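PDB 4E9L: attaching and effacing protein, pathogenesis factor from Escherichia coli, which probably acts as a surface adhesin of the intimin/invasin family, the chain here being a run of immunoglobulin-like domains from its middle part. Local coordinates for residues S232-S246 with A258-M272. Residues are numbered along the deposited sequence; the frame is centred on the assembly and turned at random.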
loop_
_atom_site.group_PDB
_atom_site.type_symbol
_atom_site.label_atom_id
_atom_site.label_comp_id
_atom_site.label_asym_id
_atom_site.label_seq_id
_atom_site.Cartn_x
_atom_site.Cartn_y
_atom_site.Cartn_z
ATOM N N SER A 232 10.769 6.631 -3.372
ATOM C CA SER A 232 10.817 6.104 -4.728
ATOM C C SER A 232 10.667 4.583 -4.613
ATOM O O SER A 232 10.274 4.084 -3.546
ATOM C CB SER A 232 12.122 6.483 -5.423
ATOM O OG SER A 232 12.027 6.098 -6.783
ATOM N N ALA A 233 10.957 3.836 -5.676
ATOM C CA ALA A 233 10.840 2.383 -5.625
ATOM C C ALA A 233 11.749 1.723 -6.610
ATOM O O ALA A 233 12.095 2.291 -7.655
ATOM C CB ALA A 233 9.387 1.942 -5.871
ATOM N N SER A 234 12.106 0.494 -6.287
ATOM C CA SER A 234 12.908 -0.371 -7.137
ATOM C C SER A 234 12.015 -1.585 -7.488
ATOM O O SER A 234 11.383 -2.170 -6.592
ATOM C CB SER A 234 14.149 -0.835 -6.376
ATOM O OG SER A 234 14.877 -1.756 -7.164
ATOM N N LEU A 235 11.965 -1.944 -8.777
ATOM C CA LEU A 235 11.221 -3.097 -9.288
ATOM C C LEU A 235 12.225 -4.104 -9.842
ATOM O O LEU A 235 13.103 -3.728 -10.609
ATOM C CB LEU A 235 10.222 -2.687 -10.403
ATOM C CG LEU A 235 9.035 -1.791 -10.005
ATOM C CD1 LEU A 235 8.081 -1.626 -11.177
ATOM C CD2 LEU A 235 8.224 -2.400 -8.839
ATOM N N THR A 236 12.122 -5.361 -9.435
ATOM C CA THR A 236 13.023 -6.425 -9.904
ATOM C C THR A 236 12.218 -7.673 -10.273
ATOM O O THR A 236 11.035 -7.766 -9.943
ATOM C CB THR A 236 14.140 -6.730 -8.889
ATOM O OG1 THR A 236 13.559 -7.109 -7.641
ATOM C CG2 THR A 236 15.108 -5.572 -8.693
ATOM N N GLY A 237 12.871 -8.608 -10.963
ATOM C CA GLY A 237 12.250 -9.856 -11.377
ATOM C C GLY A 237 11.871 -9.841 -12.837
ATOM O O GLY A 237 11.930 -8.795 -13.501
ATOM N N THR A 238 11.502 -11.013 -13.349
ATOM C CA THR A 238 11.106 -11.261 -14.748
ATOM C C THR A 238 10.108 -10.218 -15.252
ATOM O O THR A 238 10.269 -9.664 -16.333
ATOM C CB THR A 238 10.514 -12.690 -14.844
ATOM O OG1 THR A 238 11.510 -13.635 -14.454
ATOM C CG2 THR A 238 9.975 -13.029 -16.233
ATOM N N ALA A 239 9.091 -9.947 -14.454
ATOM C CA ALA A 239 7.999 -9.060 -14.832
ATOM C C ALA A 239 8.211 -7.546 -14.569
ATOM O O ALA A 239 7.314 -6.752 -14.866
ATOM C CB ALA A 239 6.691 -9.576 -14.233
ATOM N N SER A 240 9.395 -7.146 -14.041
ATOM C CA SER A 240 9.732 -5.738 -13.768
ATOM C C SER A 240 9.881 -4.896 -15.046
ATOM O O SER A 240 9.616 -3.703 -14.989
ATOM C CB SER A 240 10.972 -5.612 -12.885
ATOM O OG SER A 240 12.101 -6.216 -13.496
ATOM N N GLU A 241 10.265 -5.519 -16.191
ATOM C CA GLU A 241 10.422 -4.838 -17.486
ATOM C C GLU A 241 9.086 -4.389 -18.014
ATOM O O GLU A 241 8.275 -5.233 -18.380
ATOM C CB GLU A 241 11.061 -5.777 -18.519
ATOM C CG GLU A 241 12.400 -5.295 -19.004
ATOM C CD GLU A 241 12.865 -6.144 -20.165
ATOM O OE1 GLU A 241 13.070 -5.571 -21.259
ATOM O OE2 GLU A 241 12.915 -7.387 -20.016
ATOM N N GLY A 242 8.864 -3.077 -18.037
ATOM C CA GLY A 242 7.593 -2.521 -18.488
ATOM C C GLY A 242 6.653 -2.186 -17.332
ATOM O O GLY A 242 5.608 -1.576 -17.547
ATOM N N ALA A 243 7.027 -2.549 -16.099
ATOM C CA ALA A 243 6.200 -2.248 -14.917
ATOM C C ALA A 243 6.610 -0.912 -14.322
ATOM O O ALA A 243 7.768 -0.507 -14.461
ATOM C CB ALA A 243 6.336 -3.361 -13.880
ATOM N N THR A 244 5.672 -0.200 -13.661
ATOM C CA THR A 244 6.000 1.110 -13.090
ATOM C C THR A 244 5.374 1.263 -11.709
ATOM O O THR A 244 4.493 0.498 -11.319
ATOM C CB THR A 244 5.450 2.276 -13.993
ATOM O OG1 THR A 244 4.021 2.208 -14.061
ATOM C CG2 THR A 244 6.023 2.293 -15.394
ATOM N N VAL A 245 5.866 2.236 -10.966
ATOM C CA VAL A 245 5.297 2.651 -9.689
ATOM C C VAL A 245 5.013 4.164 -9.834
ATOM O O VAL A 245 5.793 4.902 -10.446
ATOM C CB VAL A 245 6.204 2.320 -8.458
ATOM C CG1 VAL A 245 5.523 2.726 -7.141
ATOM C CG2 VAL A 245 6.559 0.827 -8.426
ATOM N N SER A 246 3.882 4.611 -9.284
ATOM C CA SER A 246 3.445 6.011 -9.269
ATOM C C SER A 246 4.125 6.798 -8.142
ATOM O O SER A 246 4.936 6.260 -7.379
ATOM C CB SER A 246 1.924 6.053 -9.060
ATOM O OG SER A 246 1.562 5.731 -7.712
ATOM N N ALA A 258 1.133 3.697 -2.993
ATOM C CA ALA A 258 1.456 4.004 -4.394
ATOM C C ALA A 258 0.771 2.987 -5.260
ATOM O O ALA A 258 0.394 1.911 -4.778
ATOM C CB ALA A 258 2.978 3.961 -4.624
ATOM N N THR A 259 0.611 3.317 -6.543
ATOM C CA THR A 259 0.057 2.417 -7.553
ATOM C C THR A 259 1.177 1.740 -8.326
ATOM O O THR A 259 2.024 2.405 -8.921
ATOM C CB THR A 259 -0.891 3.147 -8.508
ATOM O OG1 THR A 259 -1.887 3.805 -7.734
ATOM C CG2 THR A 259 -1.557 2.175 -9.520
ATOM N N LEU A 260 1.138 0.419 -8.358
ATOM C CA LEU A 260 2.100 -0.375 -9.110
ATOM C C LEU A 260 1.327 -0.831 -10.344
ATOM O O LEU A 260 0.298 -1.499 -10.194
ATOM C CB LEU A 260 2.552 -1.599 -8.260
ATOM C CG LEU A 260 3.672 -2.506 -8.820
ATOM C CD1 LEU A 260 4.184 -3.441 -7.735
ATOM C CD2 LEU A 260 3.150 -3.398 -9.929
ATOM N N THR A 261 1.791 -0.450 -11.546
ATOM C CA THR A 261 1.135 -0.869 -12.787
ATOM C C THR A 261 2.025 -1.911 -13.457
ATOM O O THR A 261 3.208 -1.657 -13.671
ATOM C CB THR A 261 0.867 0.321 -13.748
ATOM O OG1 THR A 261 0.256 1.408 -13.049
ATOM C CG2 THR A 261 -0.016 -0.084 -14.947
ATOM N N THR A 262 1.468 -3.067 -13.799
ATOM C CA THR A 262 2.254 -4.101 -14.503
ATOM C C THR A 262 2.217 -3.797 -16.003
ATOM O O THR A 262 1.323 -3.089 -16.458
ATOM C CB THR A 262 1.665 -5.504 -14.247
ATOM O OG1 THR A 262 0.384 -5.556 -14.856
ATOM C CG2 THR A 262 1.561 -5.841 -12.756
ATOM N N GLY A 263 3.159 -4.364 -16.759
ATOM C CA GLY A 263 3.167 -4.244 -18.216
ATOM C C GLY A 263 2.703 -5.556 -18.834
ATOM O O GLY A 263 2.032 -6.342 -18.159
ATOM N N GLY A 264 3.130 -5.836 -20.067
ATOM C CA GLY A 264 2.742 -7.042 -20.806
ATOM C C GLY A 264 3.520 -8.314 -20.508
ATOM O O GLY A 264 3.229 -9.382 -21.073
ATOM N N LYS A 265 4.540 -8.197 -19.647
ATOM C CA LYS A 265 5.410 -9.318 -19.294
ATOM C C LYS A 265 4.882 -10.016 -18.050
ATOM O O LYS A 265 4.678 -9.363 -17.028
ATOM C CB LYS A 265 6.846 -8.804 -19.071
ATOM C CG LYS A 265 7.904 -9.822 -19.431
ATOM C CD LYS A 265 9.277 -9.183 -19.467
ATOM C CE LYS A 265 10.339 -10.205 -19.775
ATOM N NZ LYS A 265 11.663 -9.779 -19.234
ATOM N N THR A 266 4.621 -11.332 -18.146
ATOM C CA THR A 266 4.116 -12.110 -17.002
ATOM C C THR A 266 5.318 -12.652 -16.205
ATOM O O THR A 266 6.446 -12.660 -16.711
ATOM C CB THR A 266 3.189 -13.250 -17.448
ATOM O OG1 THR A 266 3.943 -14.184 -18.232
ATOM C CG2 THR A 266 1.931 -12.754 -18.190
ATOM N N GLY A 267 5.057 -13.141 -14.999
ATOM C CA GLY A 267 6.096 -13.706 -14.150
ATOM C C GLY A 267 6.223 -13.003 -12.814
ATOM O O GLY A 267 5.378 -12.177 -12.447
ATOM N N GLU A 268 7.301 -13.316 -12.085
ATOM C CA GLU A 268 7.563 -12.725 -10.782
ATOM C C GLU A 268 7.983 -11.262 -10.863
ATOM O O GLU A 268 8.713 -10.850 -11.762
ATOM C CB GLU A 268 8.600 -13.540 -9.974
ATOM C CG GLU A 268 8.128 -14.921 -9.533
ATOM C CD GLU A 268 6.806 -15.017 -8.786
ATOM O OE1 GLU A 268 6.631 -14.304 -7.769
ATOM O OE2 GLU A 268 5.952 -15.832 -9.208
ATOM N N LEU A 269 7.532 -10.501 -9.886
ATOM C CA LEU A 269 7.820 -9.089 -9.707
ATOM C C LEU A 269 7.995 -8.800 -8.206
ATOM O O LEU A 269 7.195 -9.259 -7.389
ATOM C CB LEU A 269 6.625 -8.282 -10.277
ATOM C CG LEU A 269 6.684 -6.756 -10.207
ATOM C CD1 LEU A 269 7.952 -6.239 -10.815
ATOM C CD2 LEU A 269 5.508 -6.144 -10.950
ATOM N N ARG A 270 9.038 -8.044 -7.857
ATOM C CA ARG A 270 9.313 -7.642 -6.476
ATOM C C ARG A 270 9.396 -6.129 -6.421
ATOM O O ARG A 270 9.976 -5.518 -7.325
ATOM C CB ARG A 270 10.622 -8.266 -5.949
ATOM C CG ARG A 270 10.525 -9.771 -5.730
ATOM C CD ARG A 270 11.851 -10.414 -5.337
ATOM N NE ARG A 270 12.887 -10.281 -6.368
ATOM C CZ ARG A 270 12.991 -11.051 -7.446
ATOM N NH1 ARG A 270 12.103 -12.013 -7.675
ATOM N NH2 ARG A 270 13.973 -10.855 -8.314
ATOM N N VAL A 271 8.791 -5.524 -5.379
ATOM C CA VAL A 271 8.781 -4.089 -5.184
ATOM C C VAL A 271 9.431 -3.735 -3.865
ATOM O O VAL A 271 9.004 -4.201 -2.807
ATOM C CB VAL A 271 7.380 -3.417 -5.376
ATOM C CG1 VAL A 271 6.298 -4.071 -4.533
ATOM C CG2 VAL A 271 7.430 -1.898 -5.125
ATOM N N MET A 272 10.453 -2.900 -3.939
ATOM C CA MET A 272 11.152 -2.402 -2.767
ATOM C C MET A 272 11.010 -0.869 -2.727
ATOM O O MET A 272 11.605 -0.194 -3.568
ATOM C CB MET A 272 12.632 -2.844 -2.777
ATOM C CG MET A 272 13.475 -2.271 -1.616
ATOM S SD MET A 272 12.763 -2.626 0.014
ATOM C CE MET A 272 13.326 -4.354 0.207
HETATM O O HOH W 1 12.820 -5.186 -5.905
HETATM O O HOH W 2 9.176 -15.693 -13.634
HETATM O O HOH W 3 4.867 -6.841 -16.035
HETATM O O HOH W 4 5.849 -5.784 -18.290
#
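Ser-234 and Met-272 exchange two backbone hydrogen bonds, pairing strand 231-236 with strand 267-275 at an edge of one sheet of an immunoglobulin-like β-sandwich. On the inward side Leu-235 and Val-271 point the same way, with Leu-235 CD2 3.7 Å from Val-271 CB. CD2 also reaches across to CD1 of Leu-260 in the opposing sheet. Thr-236 continues the antiparallel pairing with Arg-270; in one of its two conformers the arginine chain bends at chi3 (-62°) and Thr-236 C lies over one guanidinium face. The chain then leaves the strand. Gly-237 O accepts hydrogen bonds from both N and OG of Ser-240, and Ala-239 N bonds Glu-268 O at 2.9 Å. Ala-239 O shares a water with Gly-263 N and Lys-265 O, tying the two connecting loops together. The Ser-240 backbone presses on Leu-269, CA to CD1 3.5 Å, a tight fit. Glu-241 OE2 forms a salt bridge of 2.8 Å with Lys-265 NZ, which approaches from the anti side, somewhat out of the carboxylate plane. After a type II turn through Ala-243, whose CB meets Leu-269 CD2, Thr-244 pairs with Thr-261 in the second sheet. Val-245 turns back into the sandwich, CG1 lying 3.8 Å from Ala-258 CB. Lastly, with OG set between backbone N and carbonyl carbon (chi1 74°), Ser-246 OG takes the N-H of Thr-259 on neighbouring strand 255-261 at 2.8 Å, nearly straight at 166°.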